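Local coordinates for protein nidogen (Mus musculus, PDB 1NPE) that probably links laminin to other basement-membrane components, with a six-bladed YWTD beta-propeller as its likely laminin-binding domain, at residues A[148-153]-A[159-164]; A[182-187]-A[221-226]. One frame throughout, in Å; residues are numbered along the deposited sequence.

Interaction 1: residues A[148-153]-A[159-164]; sequences IETSHM and RILAQD
T150 and R159 form a hydrogen-bonded antiparallel pair of this hairpin, with T150 N to R159 O at 3.0 Å and R159 N to T150 O at 2.9 Å. The next pair, E149 with I160, is non-hydrogen-bonded, and beyond it the register slips by one: the carbonyl of I148 faces two residues at once. L161 N reaches I148 O at 2.8 Å in the carbonyl plane, A162 N makes only a weak bond to the same oxygen, and I148 N donates to A162 O at 3.0 Å. This is a classic beta bulge, placed where the chain turns a corner at L161.

Side-chain contacts gather on the face that carries T150, R159, I148 and A162. T150 and R159 lie side by side and point the same way; T150 CG2 sits 3.6 Å from R159 CG and lies over one face of the guanidinium. The T150 hydroxyl stands anti to its own backbone nitrogen (chi1 -172°), which directs OG1 to the carbonyl of L136 and leaves the methyl for the arginine and for L161 CD1, 3.8 Å from CG2. At the bulge, I148 CG1 meets A162 CB at 3.9 Å.

On the other face, E149 and I160 meet loosely, OE1 lying 4.1 Å from I160 CG1. The carboxylate of E149 is held chiefly from outside, by a salt bridge from OE2 to R158 and a weak bond from W138 NE1.

The hairpin supplies the third and fourth strands, 147-152 and 159-162, the latter at the edge, of a four-stranded propeller blade: strand 147-152 is bonded inward to strand 135-140, while I148, L161 and A162 pack against L181 and W183 of strand 180-185 in the next blade.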
# COMPACT_ATOMS: atom_id res chain seq x y z
N ILE A 148 8.44 12.05 3.63
CA ILE A 148 7.64 12.00 4.84
C ILE A 148 7.06 13.41 4.88
O ILE A 148 7.80 14.39 4.84
CB ILE A 148 8.51 11.79 6.12
CG1 ILE A 148 9.38 10.54 5.98
CG2 ILE A 148 7.61 11.66 7.34
CD1 ILE A 148 8.60 9.24 5.90
N GLU A 149 5.74 13.52 4.88
CA GLU A 149 5.11 14.84 4.90
C GLU A 149 4.24 15.04 6.12
O GLU A 149 3.82 14.08 6.77
CB GLU A 149 4.25 15.07 3.66
CG GLU A 149 4.97 15.10 2.33
CD GLU A 149 4.10 15.66 1.21
OE1 GLU A 149 3.99 16.90 1.09
OE2 GLU A 149 3.52 14.85 0.45
N THR A 150 3.96 16.30 6.40
CA THR A 150 3.10 16.65 7.51
C THR A 150 2.20 17.81 7.09
O THR A 150 2.48 18.52 6.13
CB THR A 150 3.88 17.06 8.78
OG1 THR A 150 2.97 17.21 9.87
CG2 THR A 150 4.60 18.38 8.60
N SER A 151 1.09 17.95 7.80
CA SER A 151 0.16 19.04 7.57
C SER A 151 -0.75 19.10 8.77
O SER A 151 -0.71 18.20 9.63
CB SER A 151 -0.67 18.80 6.31
OG SER A 151 -1.77 17.93 6.56
N HIS A 152 -1.53 20.16 8.88
CA HIS A 152 -2.49 20.28 9.96
C HIS A 152 -3.58 19.28 9.56
O HIS A 152 -3.74 18.96 8.38
CB HIS A 152 -3.10 21.69 10.02
CG HIS A 152 -2.20 22.74 10.59
ND1 HIS A 152 -2.50 24.09 10.53
CD2 HIS A 152 -1.03 22.65 11.27
CE1 HIS A 152 -1.57 24.78 11.16
NE2 HIS A 152 -0.66 23.93 11.62
N MET A 153 -4.34 18.78 10.53
CA MET A 153 -5.42 17.86 10.23
C MET A 153 -6.53 18.55 9.43
O MET A 153 -7.29 17.88 8.73
CB MET A 153 -5.97 17.22 11.50
CG MET A 153 -5.10 16.08 12.01
SD MET A 153 -5.44 15.56 13.68
CE MET A 153 -6.98 14.79 13.47
N ARG A 159 3.75 20.37 4.28
CA ARG A 159 5.19 20.55 4.06
C ARG A 159 5.93 19.22 4.17
O ARG A 159 5.47 18.29 4.82
CB ARG A 159 5.77 21.56 5.05
CG ARG A 159 5.64 21.13 6.50
CD ARG A 159 5.98 22.24 7.46
NE ARG A 159 5.87 21.78 8.85
CZ ARG A 159 6.91 21.44 9.61
NH1 ARG A 159 8.15 21.52 9.14
NH2 ARG A 159 6.70 21.01 10.85
N ILE A 160 7.08 19.16 3.50
CA ILE A 160 7.92 17.97 3.52
C ILE A 160 8.78 18.01 4.77
O ILE A 160 9.38 19.03 5.09
CB ILE A 160 8.81 17.91 2.27
CG1 ILE A 160 7.94 17.94 1.01
CG2 ILE A 160 9.66 16.66 2.29
CD1 ILE A 160 8.72 17.92 -0.30
N LEU A 161 8.80 16.90 5.50
CA LEU A 161 9.56 16.77 6.74
C LEU A 161 10.93 16.12 6.48
O LEU A 161 11.93 16.55 7.04
CB LEU A 161 8.75 15.95 7.74
CG LEU A 161 8.58 16.43 9.19
CD1 LEU A 161 8.30 17.93 9.27
CD2 LEU A 161 7.45 15.64 9.82
N ALA A 162 10.95 15.08 5.66
CA ALA A 162 12.17 14.36 5.31
C ALA A 162 12.08 13.99 3.84
O ALA A 162 11.02 13.59 3.35
CB ALA A 162 12.33 13.11 6.16
N GLN A 163 13.21 14.08 3.14
CA GLN A 163 13.24 13.82 1.70
C GLN A 163 14.50 13.05 1.32
O GLN A 163 14.46 12.13 0.49
CB GLN A 163 13.23 15.16 0.98
CG GLN A 163 12.65 15.16 -0.40
CD GLN A 163 12.56 16.58 -0.95
OE1 GLN A 163 11.61 17.31 -0.66
NE2 GLN A 163 13.58 16.98 -1.70
N ASP A 164 15.62 13.44 1.92
CA ASP A 164 16.91 12.82 1.66
C ASP A 164 17.06 11.52 2.42
O ASP A 164 16.43 11.31 3.46
CB ASP A 164 18.05 13.75 2.07
CG ASP A 164 18.11 15.00 1.22
OD1 ASP A 164 17.40 15.09 0.20
OD2 ASP A 164 18.91 15.90 1.57

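Interaction 2: residues A[182-187]-A[221-226]; sequences CWVDAG and LYYTDW
Strands 182-185 and 221-225 run in the same general direction without a backbone hydrogen bond between them, their CA atoms 8.7 Å apart at C182 and L221 and 7.8 Å apart at V184 and Y223, a separation that marks two stacked sheets. They are the second strands of successive blades in the YWTD beta-propeller, and D225 ends a YYTD version of the signature sequence.

Side chains alternate accordingly: C182 and V184 face the later blade, L221 and Y223 the earlier one, and W183 points away. Two apolar contacts bridge the gap. C182 CB lies 4.3 Å from L221 CD2, and V184 CG1 lies 4.1 Å from Y223 CB. V184 crosses the Y223 side chain obliquely, its CG1 nearest to CB. The Y223 side chain also touches I232 and M234 of its own blade.

All four touching residues are buried, and the contact is completed by strand 211-217, since V184 also packs on P211 and V214, while a disulfide within the earlier blade ties the sulfur of C182 to C193.

The aspartates closing the two strands pin the links that lead into their blades: D225 OD2 takes Y210 N, and D185 takes G167 N on OD2 and L168 N on OD1. D185 OD1 also makes an Asx turn by accepting from G187 N at 2.7 Å with an N-H...O angle of 147°.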
# COMPACT_ATOMS: atom_id res chain seq x y z
N CYS A 182 8.42 8.31 13.93
CA CYS A 182 9.30 7.27 13.43
C CYS A 182 8.69 6.59 12.21
O CYS A 182 7.48 6.46 12.11
CB CYS A 182 9.53 6.21 14.50
SG CYS A 182 10.11 6.84 16.10
N TRP A 183 9.54 6.17 11.28
CA TRP A 183 9.09 5.47 10.10
C TRP A 183 10.00 4.28 9.86
O TRP A 183 11.08 4.20 10.45
CB TRP A 183 9.07 6.39 8.87
CG TRP A 183 10.40 6.88 8.41
CD1 TRP A 183 11.28 6.23 7.58
CD2 TRP A 183 10.99 8.16 8.69
NE1 TRP A 183 12.37 7.03 7.33
CE2 TRP A 183 12.22 8.22 8.00
CE3 TRP A 183 10.59 9.26 9.46
CZ2 TRP A 183 13.06 9.34 8.04
CZ3 TRP A 183 11.42 10.38 9.50
CH2 TRP A 183 12.64 10.41 8.80
N VAL A 184 9.53 3.31 9.08
CA VAL A 184 10.32 2.13 8.74
C VAL A 184 10.53 2.21 7.23
O VAL A 184 9.59 2.51 6.49
CB VAL A 184 9.64 0.81 9.17
CG1 VAL A 184 9.58 0.73 10.68
CG2 VAL A 184 8.24 0.69 8.56
N ASP A 185 11.75 1.97 6.79
CA ASP A 185 12.10 2.10 5.38
C ASP A 185 12.64 0.80 4.80
O ASP A 185 13.70 0.34 5.20
CB ASP A 185 13.13 3.23 5.26
CG ASP A 185 13.28 3.75 3.84
OD1 ASP A 185 13.43 2.93 2.91
OD2 ASP A 185 13.28 4.98 3.65
N ALA A 186 11.92 0.25 3.83
CA ALA A 186 12.33 -1.01 3.21
C ALA A 186 13.36 -0.82 2.10
O ALA A 186 13.76 -1.78 1.45
CB ALA A 186 11.11 -1.76 2.68
N GLY A 187 13.78 0.43 1.90
CA GLY A 187 14.77 0.76 0.89
C GLY A 187 16.14 0.99 1.53
O GLY A 187 17.16 0.51 1.02
N LEU A 221 8.91 -0.13 19.40
CA LEU A 221 8.33 -0.06 18.06
C LEU A 221 7.95 -1.47 17.65
O LEU A 221 8.66 -2.42 17.96
CB LEU A 221 9.34 0.48 17.04
CG LEU A 221 9.73 1.96 17.06
CD1 LEU A 221 10.64 2.24 15.87
CD2 LEU A 221 8.49 2.84 17.02
N TYR A 222 6.81 -1.60 16.98
CA TYR A 222 6.37 -2.90 16.52
C TYR A 222 6.12 -2.78 15.02
O TYR A 222 5.27 -1.98 14.60
CB TYR A 222 5.08 -3.34 17.22
CG TYR A 222 5.22 -3.50 18.72
CD1 TYR A 222 5.00 -2.42 19.57
CD2 TYR A 222 5.60 -4.72 19.27
CE1 TYR A 222 5.14 -2.56 20.95
CE2 TYR A 222 5.75 -4.87 20.65
CZ TYR A 222 5.52 -3.78 21.48
OH TYR A 222 5.67 -3.92 22.84
N TYR A 223 6.88 -3.52 14.23
CA TYR A 223 6.71 -3.48 12.79
C TYR A 223 6.49 -4.85 12.14
O TYR A 223 6.88 -5.88 12.68
CB TYR A 223 7.88 -2.74 12.12
CG TYR A 223 9.20 -3.47 12.08
CD1 TYR A 223 9.55 -4.28 11.00
CD2 TYR A 223 10.15 -3.29 13.10
CE1 TYR A 223 10.80 -4.90 10.93
CE2 TYR A 223 11.40 -3.90 13.04
CZ TYR A 223 11.72 -4.70 11.95
OH TYR A 223 12.97 -5.27 11.87
N THR A 224 5.82 -4.83 10.99
CA THR A 224 5.56 -6.05 10.24
C THR A 224 6.62 -6.15 9.15
O THR A 224 6.96 -5.14 8.52
CB THR A 224 4.17 -6.04 9.60
OG1 THR A 224 4.04 -4.92 8.72
CG2 THR A 224 3.09 -5.99 10.69
N ASP A 225 7.15 -7.35 8.94
CA ASP A 225 8.20 -7.56 7.96
C ASP A 225 7.82 -8.61 6.93
O ASP A 225 7.36 -9.70 7.27
CB ASP A 225 9.50 -7.95 8.69
CG ASP A 225 10.72 -7.94 7.79
OD1 ASP A 225 10.88 -8.87 6.98
OD2 ASP A 225 11.54 -7.01 7.89
N TRP A 226 8.00 -8.26 5.67
CA TRP A 226 7.68 -9.13 4.53
C TRP A 226 8.72 -10.23 4.26
O TRP A 226 8.41 -11.27 3.69
CB TRP A 226 7.54 -8.27 3.27
CG TRP A 226 6.23 -7.55 3.14
CD1 TRP A 226 5.21 -7.52 4.05
CD2 TRP A 226 5.78 -6.80 2.01
NE1 TRP A 226 4.16 -6.79 3.56
CE2 TRP A 226 4.48 -6.33 2.31
CE3 TRP A 226 6.36 -6.46 0.78
CZ2 TRP A 226 3.75 -5.55 1.42
CZ3 TRP A 226 5.63 -5.69 -0.10
CH2 TRP A 226 4.34 -5.24 0.22

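In the fold
Interactions 1 and 2 lie in series along the chain and around the propeller, their centres 18 Å apart. Interaction 1 holds together the outer strands of one blade, strands 147-152 and 159-162; interaction 2 joins the next blade, through strand 180-185, to the one after it, through strand 220-225. W183 links them: its CH2 lies 3.8 Å from A162 CB and its CD2 3.8 Å from I148 CD1, while the neighbouring V184 faces Y223. Aligned by the signature sequence, W183 and Y223 hold equivalent places, each turned to the preceding blade. Three consecutive blades are thus connected, by hydrogen bonds within the first and by apolar side chains from each to the next.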